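Local coordinates for DUF4875 domain-containing protein (Desulfovibrio piger, PDB 4LG3) that is of unknown function, a DUF4875-family protein with a mixed beta sheet and helices, assigned to the CamS-like clan, at residues A[53-61]-A[175-183]; A[82-91]-A[128-138]. All coordinates share one frame; numbering follows the deposited sequence.

Contact 1 (A[53-61]-A[175-183]); sequences KRQLAATVI and EPFPQEWTR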
loop_
_atom_site.group_PDB
_atom_site.type_symbol
_atom_site.label_atom_id
_atom_site.label_comp_id
_atom_site.label_asym_id
_atom_site.label_seq_id
_atom_site.Cartn_x
_atom_site.Cartn_y
_atom_site.Cartn_z
ATOM N N LYS A 53 5.278 -4.011 -11.410
ATOM C CA LYS A 53 5.703 -2.797 -10.727
ATOM C C LYS A 53 5.059 -1.593 -11.424
ATOM O O LYS A 53 4.590 -0.659 -10.759
ATOM C CB LYS A 53 7.245 -2.693 -10.779
ATOM C CG LYS A 53 7.800 -1.536 -9.977
ATOM C CD LYS A 53 9.289 -1.396 -10.122
ATOM C CE LYS A 53 9.769 -0.180 -9.367
ATOM N NZ LYS A 53 11.243 -0.044 -9.418
ATOM N N ARG A 54 5.035 -1.640 -12.772
ATOM C CA ARG A 54 4.470 -0.607 -13.621
ATOM C C ARG A 54 2.965 -0.458 -13.345
ATOM O O ARG A 54 2.480 0.662 -13.232
ATOM C CB ARG A 54 4.766 -0.924 -15.095
ATOM C CG ARG A 54 4.387 0.167 -16.089
ATOM C CD ARG A 54 5.309 1.365 -16.051
ATOM N NE ARG A 54 5.002 2.366 -17.074
ATOM C CZ ARG A 54 4.118 3.351 -16.927
ATOM N NH1 ARG A 54 3.409 3.460 -15.803
ATOM N NH2 ARG A 54 3.927 4.228 -17.907
ATOM N N GLN A 55 2.249 -1.567 -13.163
ATOM C CA GLN A 55 0.818 -1.554 -12.867
ATOM C C GLN A 55 0.543 -1.004 -11.463
ATOM O O GLN A 55 -0.416 -0.261 -11.287
ATOM C CB GLN A 55 0.247 -2.953 -13.021
ATOM C CG GLN A 55 0.027 -3.326 -14.481
ATOM C CD GLN A 55 -0.309 -4.776 -14.672
ATOM O OE1 GLN A 55 -0.014 -5.627 -13.834
ATOM N NE2 GLN A 55 -0.926 -5.098 -15.795
ATOM N N LEU A 56 1.404 -1.335 -10.481
ATOM C CA LEU A 56 1.292 -0.837 -9.115
ATOM C C LEU A 56 1.494 0.681 -9.091
ATOM O O LEU A 56 0.730 1.391 -8.443
ATOM C CB LEU A 56 2.296 -1.548 -8.165
ATOM C CG LEU A 56 2.109 -3.082 -7.958
ATOM C CD1 LEU A 56 3.250 -3.649 -7.155
ATOM C CD2 LEU A 56 0.779 -3.403 -7.290
ATOM N N ALA A 57 2.501 1.177 -9.827
ATOM C CA ALA A 57 2.800 2.607 -9.980
ATOM C C ALA A 57 1.638 3.334 -10.680
ATOM O O ALA A 57 1.179 4.355 -10.179
ATOM C CB ALA A 57 4.091 2.795 -10.765
ATOM N N ALA A 58 1.122 2.771 -11.789
ATOM C CA ALA A 58 0.002 3.343 -12.547
ATOM C C ALA A 58 -1.250 3.478 -11.686
ATOM O O ALA A 58 -2.014 4.416 -11.890
ATOM C CB ALA A 58 -0.304 2.498 -13.768
ATOM N N THR A 59 -1.439 2.565 -10.706
ATOM C CA THR A 59 -2.588 2.557 -9.800
ATOM C C THR A 59 -2.530 3.776 -8.854
ATOM O O THR A 59 -3.532 4.493 -8.718
ATOM C CB THR A 59 -2.639 1.217 -9.042
ATOM O OG1 THR A 59 -2.709 0.173 -10.003
ATOM C CG2 THR A 59 -3.853 1.095 -8.103
ATOM N N VAL A 60 -1.359 4.024 -8.237
ATOM C CA VAL A 60 -1.189 5.133 -7.302
ATOM C C VAL A 60 -1.169 6.462 -8.052
ATOM O O VAL A 60 -1.724 7.436 -7.538
ATOM C CB VAL A 60 0.004 4.984 -6.290
ATOM C CG1 VAL A 60 -0.281 3.862 -5.274
ATOM C CG2 VAL A 60 1.343 4.769 -6.999
ATOM N N ILE A 61 -0.595 6.490 -9.282
ATOM C CA ILE A 61 -0.598 7.683 -10.131
ATOM C C ILE A 61 -2.048 8.070 -10.429
ATOM O O ILE A 61 -2.405 9.211 -10.183
ATOM C CB ILE A 61 0.259 7.504 -11.425
ATOM C CG1 ILE A 61 1.776 7.387 -11.061
ATOM C CG2 ILE A 61 0.044 8.669 -12.424
ATOM C CD1 ILE A 61 2.662 6.716 -12.163
ATOM N N GLU A 175 10.598 -0.312 -3.964
ATOM C CA GLU A 175 11.736 0.288 -4.663
ATOM C C GLU A 175 11.302 1.635 -5.184
ATOM O O GLU A 175 10.110 1.766 -5.477
ATOM C CB GLU A 175 12.167 -0.560 -5.891
ATOM C CG GLU A 175 12.511 -2.014 -5.680
ATOM C CD GLU A 175 12.866 -2.695 -6.988
ATOM O OE1 GLU A 175 12.428 -2.204 -8.053
ATOM O OE2 GLU A 175 13.629 -3.688 -6.950
ATOM N N PRO A 176 12.210 2.599 -5.489
ATOM C CA PRO A 176 11.741 3.814 -6.181
ATOM C C PRO A 176 11.219 3.450 -7.581
ATOM O O PRO A 176 11.479 2.348 -8.064
ATOM C CB PRO A 176 12.991 4.703 -6.251
ATOM C CG PRO A 176 13.989 4.072 -5.334
ATOM C CD PRO A 176 13.675 2.626 -5.278
ATOM N N PHE A 177 10.446 4.324 -8.207
ATOM C CA PHE A 177 9.991 4.087 -9.583
ATOM C C PHE A 177 10.255 5.375 -10.357
ATOM O O PHE A 177 10.305 6.453 -9.735
ATOM C CB PHE A 177 8.556 3.546 -9.715
ATOM C CG PHE A 177 7.389 4.482 -9.493
ATOM C CD1 PHE A 177 7.047 5.438 -10.455
ATOM C CD2 PHE A 177 6.544 4.313 -8.402
ATOM C CE1 PHE A 177 5.941 6.261 -10.283
ATOM C CE2 PHE A 177 5.437 5.143 -8.220
ATOM C CZ PHE A 177 5.140 6.108 -9.169
ATOM N N PRO A 178 10.547 5.286 -11.673
ATOM C CA PRO A 178 10.964 6.490 -12.401
ATOM C C PRO A 178 9.879 7.552 -12.554
ATOM O O PRO A 178 8.700 7.256 -12.742
ATOM C CB PRO A 178 11.406 5.954 -13.767
ATOM C CG PRO A 178 11.632 4.513 -13.562
ATOM C CD PRO A 178 10.618 4.101 -12.544
ATOM N N GLN A 179 10.330 8.806 -12.474
ATOM C CA GLN A 179 9.562 10.035 -12.619
ATOM C C GLN A 179 8.828 10.081 -13.983
ATOM O O GLN A 179 7.722 10.603 -14.044
ATOM C CB GLN A 179 10.542 11.220 -12.478
ATOM C CG GLN A 179 9.909 12.608 -12.521
ATOM C CD GLN A 179 9.355 13.068 -11.196
ATOM O OE1 GLN A 179 9.799 12.662 -10.111
ATOM N NE2 GLN A 179 8.411 13.998 -11.267
ATOM N N GLU A 180 9.443 9.524 -15.055
ATOM C CA GLU A 180 8.917 9.489 -16.429
ATOM C C GLU A 180 7.623 8.642 -16.540
ATOM O O GLU A 180 6.838 8.851 -17.468
ATOM C CB GLU A 180 9.985 9.020 -17.452
ATOM C CG GLU A 180 10.894 7.880 -16.999
ATOM C CD GLU A 180 12.260 8.242 -16.420
ATOM O OE1 GLU A 180 12.324 8.996 -15.418
ATOM O OE2 GLU A 180 13.272 7.713 -16.938
ATOM N N TRP A 181 7.386 7.727 -15.585
ATOM C CA TRP A 181 6.176 6.891 -15.533
ATOM C C TRP A 181 4.904 7.702 -15.220
ATOM O O TRP A 181 3.803 7.219 -15.473
ATOM C CB TRP A 181 6.334 5.794 -14.466
ATOM C CG TRP A 181 7.239 4.662 -14.836
ATOM C CD1 TRP A 181 8.087 4.589 -15.911
ATOM C CD2 TRP A 181 7.401 3.438 -14.110
ATOM N NE1 TRP A 181 8.744 3.380 -15.914
ATOM C CE2 TRP A 181 8.348 2.656 -14.814
ATOM C CE3 TRP A 181 6.826 2.917 -12.939
ATOM C CZ2 TRP A 181 8.735 1.385 -14.379
ATOM C CZ3 TRP A 181 7.195 1.653 -12.522
ATOM C CH2 TRP A 181 8.130 0.896 -13.244
ATOM N N THR A 182 5.064 8.894 -14.617
ATOM C CA THR A 182 3.996 9.812 -14.210
ATOM C C THR A 182 3.587 10.749 -15.353
ATOM O O THR A 182 2.620 11.499 -15.204
ATOM C CB THR A 182 4.434 10.659 -13.001
ATOM O OG1 THR A 182 5.414 11.611 -13.431
ATOM C CG2 THR A 182 4.965 9.822 -11.840
ATOM N N ARG A 183 4.365 10.768 -16.459
ATOM C CA ARG A 183 4.107 11.627 -17.616
ATOM C C ARG A 183 2.920 11.065 -18.400
ATOM O O ARG A 183 2.980 9.881 -18.809
ATOM C CB ARG A 183 5.365 11.771 -18.511
ATOM C CG ARG A 183 6.585 12.354 -17.785
ATOM C CD ARG A 183 7.688 12.832 -18.725
ATOM N NE ARG A 183 8.471 11.736 -19.311
ATOM C CZ ARG A 183 9.540 11.904 -20.090
ATOM N NH1 ARG A 183 9.973 13.125 -20.382
ATOM N NH2 ARG A 183 10.181 10.853 -20.583
ATOM O OXT ARG A 183 1.894 11.775 -18.504
#
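The start of helix 53-71 packs against the C-terminal tail of the chain, where edge strand 175-176 of the mixed sheet runs through a loop into a 3-10 turn at 179-182. The middle of the contact is aromatic: Ala57 fits between two rings. Its methyl CB sits over the centre of the Phe177 ring, 3.6 Å from the centroid and only 6° off the normal, a CH-pi contact. Ala57 CB also meets the edge of the Trp181 indole, 3.5 Å from Trp181 CE3. Phe177 CG stands between its own backbone N and carbonyl carbon (chi1 75°), which turns the ring face to the helix. Arg54 lies along one indole face: Arg54 CD is 3.5 Å from the centroid of the six-membered ring of Trp181, over its face, a CH-pi contact, and a bend at chi2 carries the guanidinium on over the five-membered ring as a parallel cation-pi stack, planes 13° apart. Pro178 CD covers the opposite face, so the indole is sandwiched between the aliphatic part of Arg54 and a proline ring. One helical turn beyond Ala57, Ile61 sends CD1 into the corner between the Phe177 ring, Thr182 CG2 and the backbone O of Trp181. Around this patch, Val60 also packs on strands 75-81 and 92-98, while Phe177 touches Leu116, so the helix lies on the sheet to which the tail adds a strand beside 113-118. At the strand end of the contact, Lys53 is fully extended past the indole, its CD 4.0 Å from Trp181 CH2. Its ammonium is gripped twice: NZ forms a 2.8 Å salt bridge to the anti lone pair of Glu175 OE1, and donates to Pro176 O, also at 2.8 Å.

Contact 2 (A[82-91]-A[128-138]); sequences SQPGPAFGKT and LKIQCLWGEMR. With EDO (1,2-ethanediol), chain H.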
loop_
_atom_site.group_PDB
_atom_site.type_symbol
_atom_site.label_atom_id
_atom_site.label_comp_id
_atom_site.label_asym_id
_atom_site.label_seq_id
_atom_site.Cartn_x
_atom_site.Cartn_y
_atom_site.Cartn_z
ATOM N N SER A 82 -1.001 -3.930 0.725
ATOM C CA SER A 82 -1.099 -5.314 0.236
ATOM C C SER A 82 -2.505 -5.883 0.389
ATOM O O SER A 82 -2.904 -6.752 -0.387
ATOM C CB SER A 82 -0.099 -6.214 0.952
ATOM O OG SER A 82 -0.298 -6.194 2.357
ATOM N N GLN A 83 -3.250 -5.392 1.377
ATOM C CA GLN A 83 -4.604 -5.822 1.684
ATOM C C GLN A 83 -5.191 -4.978 2.822
ATOM O O GLN A 83 -4.430 -4.321 3.537
ATOM C CB GLN A 83 -4.589 -7.319 2.095
ATOM C CG GLN A 83 -3.821 -7.634 3.383
ATOM C CD GLN A 83 -3.811 -9.087 3.710
ATOM O OE1 GLN A 83 -4.725 -9.851 3.406
ATOM N NE2 GLN A 83 -2.763 -9.508 4.317
ATOM N N PRO A 84 -6.525 -5.002 3.062
ATOM C CA PRO A 84 -7.053 -4.322 4.269
ATOM C C PRO A 84 -6.511 -5.013 5.531
ATOM O O PRO A 84 -6.241 -6.206 5.522
ATOM C CB PRO A 84 -8.572 -4.510 4.157
ATOM C CG PRO A 84 -8.816 -4.933 2.761
ATOM C CD PRO A 84 -7.605 -5.694 2.331
ATOM N N GLY A 85 -6.355 -4.278 6.601
ATOM C CA GLY A 85 -5.869 -4.866 7.836
ATOM C C GLY A 85 -5.197 -3.894 8.779
ATOM O O GLY A 85 -5.039 -2.718 8.444
ATOM N N PRO A 86 -4.769 -4.371 9.969
ATOM C CA PRO A 86 -4.066 -3.468 10.913
ATOM C C PRO A 86 -2.660 -3.111 10.402
ATOM O O PRO A 86 -2.229 -3.632 9.376
ATOM C CB PRO A 86 -4.028 -4.277 12.219
ATOM C CG PRO A 86 -4.084 -5.704 11.776
ATOM C CD PRO A 86 -4.891 -5.742 10.509
ATOM N N ALA A 87 -1.942 -2.232 11.114
ATOM C CA ALA A 87 -0.600 -1.766 10.748
ATOM C C ALA A 87 0.364 -2.903 10.412
ATOM O O ALA A 87 1.125 -2.781 9.455
ATOM C CB ALA A 87 -0.019 -0.932 11.882
ATOM N N PHE A 88 0.354 -3.999 11.195
ATOM C CA PHE A 88 1.281 -5.112 10.975
ATOM C C PHE A 88 0.558 -6.356 10.477
ATOM O O PHE A 88 0.965 -7.465 10.779
ATOM C CB PHE A 88 2.098 -5.375 12.245
ATOM C CG PHE A 88 2.840 -4.120 12.656
ATOM C CD1 PHE A 88 3.943 -3.672 11.927
ATOM C CD2 PHE A 88 2.392 -3.345 13.723
ATOM C CE1 PHE A 88 4.582 -2.475 12.259
ATOM C CE2 PHE A 88 3.033 -2.146 14.055
ATOM C CZ PHE A 88 4.113 -1.709 13.306
ATOM N N GLY A 89 -0.485 -6.135 9.671
ATOM C CA GLY A 89 -1.276 -7.170 9.015
ATOM C C GLY A 89 -1.289 -6.951 7.514
ATOM O O GLY A 89 -2.066 -7.581 6.788
ATOM N N LYS A 90 -0.421 -6.039 7.037
ATOM C CA LYS A 90 -0.325 -5.619 5.633
ATOM C C LYS A 90 0.959 -4.865 5.448
ATOM O O LYS A 90 1.589 -4.494 6.447
ATOM C CB LYS A 90 -1.537 -4.721 5.229
ATOM C CG LYS A 90 -1.513 -3.369 5.930
ATOM C CD LYS A 90 -2.815 -2.596 5.923
ATOM C CE LYS A 90 -2.578 -1.278 6.619
ATOM N NZ LYS A 90 -3.831 -0.558 6.836
ATOM N N THR A 91 1.351 -4.633 4.169
ATOM C CA THR A 91 2.561 -3.888 3.806
ATOM C C THR A 91 2.270 -2.972 2.628
ATOM O O THR A 91 1.265 -3.123 1.967
ATOM C CB THR A 91 3.764 -4.821 3.490
ATOM O OG1 THR A 91 3.443 -5.694 2.405
ATOM C CG2 THR A 91 4.273 -5.583 4.698
ATOM N N LEU A 128 -0.165 -13.187 1.511
ATOM C CA LEU A 128 -1.240 -12.364 2.058
ATOM C C LEU A 128 -1.873 -13.002 3.290
ATOM O O LEU A 128 -2.181 -12.295 4.251
ATOM C CB LEU A 128 -2.301 -12.097 0.976
ATOM C CG LEU A 128 -1.895 -11.139 -0.161
ATOM C CD1 LEU A 128 -2.892 -11.206 -1.283
ATOM C CD2 LEU A 128 -1.736 -9.720 0.333
ATOM N N LYS A 129 -2.018 -14.333 3.286
ATOM C CA LYS A 129 -2.536 -15.104 4.413
ATOM C C LYS A 129 -1.541 -15.030 5.577
ATOM O O LYS A 129 -1.975 -14.869 6.719
ATOM C CB LYS A 129 -2.808 -16.578 4.000
ATOM C CG LYS A 129 -3.406 -17.476 5.097
ATOM C CD LYS A 129 -4.925 -17.311 5.243
ATOM C CE LYS A 129 -5.389 -17.366 6.685
ATOM N NZ LYS A 129 -6.727 -16.732 6.862
ATOM N N ILE A 130 -0.223 -15.116 5.295
ATOM C CA ILE A 130 0.819 -15.068 6.331
ATOM C C ILE A 130 0.741 -13.703 7.043
ATOM O O ILE A 130 0.791 -13.657 8.286
ATOM C CB ILE A 130 2.245 -15.374 5.758
ATOM C CG1 ILE A 130 2.375 -16.842 5.325
ATOM C CG2 ILE A 130 3.352 -15.033 6.763
ATOM C CD1 ILE A 130 3.633 -17.162 4.497
ATOM N N GLN A 131 0.574 -12.606 6.247
ATOM C CA GLN A 131 0.431 -11.205 6.713
ATOM C C GLN A 131 -0.771 -11.033 7.616
ATOM O O GLN A 131 -0.682 -10.365 8.640
ATOM C CB GLN A 131 0.272 -10.246 5.530
ATOM C CG GLN A 131 1.549 -10.019 4.768
ATOM C CD GLN A 131 1.404 -8.840 3.866
ATOM O OE1 GLN A 131 0.323 -8.550 3.342
ATOM N NE2 GLN A 131 2.492 -8.138 3.665
ATOM N N CYS A 132 -1.885 -11.650 7.223
ATOM C CA CYS A 132 -3.136 -11.640 7.967
ATOM C C CYS A 132 -2.960 -12.366 9.325
ATOM O O CYS A 132 -3.366 -11.818 10.360
ATOM C CB CYS A 132 -4.255 -12.259 7.137
ATOM S SG CYS A 132 -5.871 -12.244 7.956
ATOM N N LEU A 133 -2.310 -13.558 9.324
ATOM C CA LEU A 133 -2.032 -14.309 10.544
ATOM C C LEU A 133 -1.075 -13.539 11.436
ATOM O O LEU A 133 -1.350 -13.412 12.619
ATOM C CB LEU A 133 -1.489 -15.703 10.247
ATOM C CG LEU A 133 -2.423 -16.680 9.524
ATOM C CD1 LEU A 133 -1.764 -18.030 9.358
ATOM C CD2 LEU A 133 -3.744 -16.831 10.246
ATOM N N TRP A 134 -0.006 -12.946 10.853
ATOM C CA TRP A 134 0.968 -12.085 11.541
ATOM C C TRP A 134 0.235 -11.007 12.337
ATOM O O TRP A 134 0.427 -10.915 13.544
ATOM C CB TRP A 134 1.932 -11.426 10.527
ATOM C CG TRP A 134 3.132 -10.787 11.165
ATOM C CD1 TRP A 134 3.191 -9.561 11.765
ATOM C CD2 TRP A 134 4.434 -11.375 11.324
ATOM N NE1 TRP A 134 4.449 -9.341 12.277
ATOM C CE2 TRP A 134 5.234 -10.439 12.023
ATOM C CE3 TRP A 134 5.014 -12.594 10.914
ATOM C CZ2 TRP A 134 6.595 -10.673 12.301
ATOM C CZ3 TRP A 134 6.351 -12.834 11.206
ATOM C CH2 TRP A 134 7.129 -11.884 11.893
ATOM N N GLY A 135 -0.632 -10.250 11.658
ATOM C CA GLY A 135 -1.430 -9.184 12.255
ATOM C C GLY A 135 -2.369 -9.610 13.369
ATOM O O GLY A 135 -2.518 -8.893 14.360
ATOM N N GLU A 136 -2.996 -10.781 13.226
ATOM C CA GLU A 136 -3.956 -11.332 14.179
ATOM C C GLU A 136 -3.324 -11.915 15.422
ATOM O O GLU A 136 -3.924 -11.866 16.502
ATOM C CB GLU A 136 -4.769 -12.448 13.510
ATOM C CG GLU A 136 -5.912 -11.934 12.647
ATOM C CD GLU A 136 -6.800 -12.979 11.990
ATOM O OE1 GLU A 136 -6.586 -14.192 12.218
ATOM O OE2 GLU A 136 -7.715 -12.574 11.235
HETATM N N MSE A 137 -2.138 -12.510 15.264
HETATM C CA MSE A 137 -1.463 -13.297 16.293
HETATM C C MSE A 137 -0.355 -12.585 17.067
HETATM O O MSE A 137 -0.103 -12.979 18.215
HETATM C CB MSE A 137 -0.861 -14.562 15.643
HETATM C CG MSE A 137 -1.903 -15.537 15.115
HETATM SE SE MSE A 137 -1.149 -17.087 14.201
HETATM C CE MSE A 137 -2.775 -17.812 13.594
ATOM N N ARG A 138 0.316 -11.580 16.453
ATOM C CA ARG A 138 1.490 -10.892 17.010
ATOM C C ARG A 138 1.301 -10.359 18.439
ATOM O O ARG A 138 2.252 -10.427 19.227
ATOM C CB ARG A 138 2.004 -9.786 16.094
ATOM C CG ARG A 138 1.011 -8.671 15.815
ATOM C CD ARG A 138 1.565 -7.656 14.848
ATOM N NE ARG A 138 2.756 -6.928 15.324
ATOM C CZ ARG A 138 2.747 -5.962 16.243
ATOM N NH1 ARG A 138 1.618 -5.631 16.861
ATOM N NH2 ARG A 138 3.869 -5.334 16.565
HETATM C C1 EDO H . 7.056 -7.132 14.173
HETATM O O1 EDO H . 5.655 -7.101 13.818
HETATM C C2 EDO H . 8.025 -7.346 12.925
HETATM O O2 EDO H . 7.462 -6.867 11.664
#
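With CG anti to its carbonyl carbon (chi1 -74°) and the chain extended beyond, Gln131 reaches from helix 125-137 into the loop 82-91, while Gln83, its CG between backbone N and carbonyl carbon (chi1 64°), runs antiparallel alongside it. Both ends of the Gln131 amide are used: OE1 accepts from Ser82 OG at 2.6 Å, and NE2 donates to Thr91 OG1, which lies in the amide plane at 2.9 Å. Ser82 OG in turn accepts from Thr91 N, tying the base of the loop together. Gln83 NE2 binds Leu128 O at 2.8 Å, a carbonyl that already accepts from Cys132 N in the helix. Farther along, the backbones meet at two glycines, Gly89 CA and Gly135 CA, 3.8 Å apart, and Gly89 CA also makes a C-H...O contact to Gln131 O. Phe88 CD2 lies over the centre of the Arg138 guanidinium, and 1,2-ethanediol O1 accepts from Trp134 NE1 (3.0 Å) and Arg138 NE. The loop is the connection between antiparallel strands 75-81 and 92-98, and it is docked on helix 125-137, which packs through Ile130 and Trp134 against helix 149-160.

Contact 1 and contact 2 lie on opposite sides of the chain's centre, their own centres 25 Å apart and their nearest atoms about 8 Å apart, so neither touches the other. In sequence, both segments of contact 2 fall between those of contact 1. The mixed sheet connects them: strands 75-81 and 92-98, on which Val60 of contact 1 packs, are joined by the 82-91 loop of contact 2. No active site is known. Each contact has a small molecule nearby, probably from the crystallisation liquor: a sulfate about 5 Å from the Thr182 side chain in contact 1, and 1,2-ethanediol in contact 2.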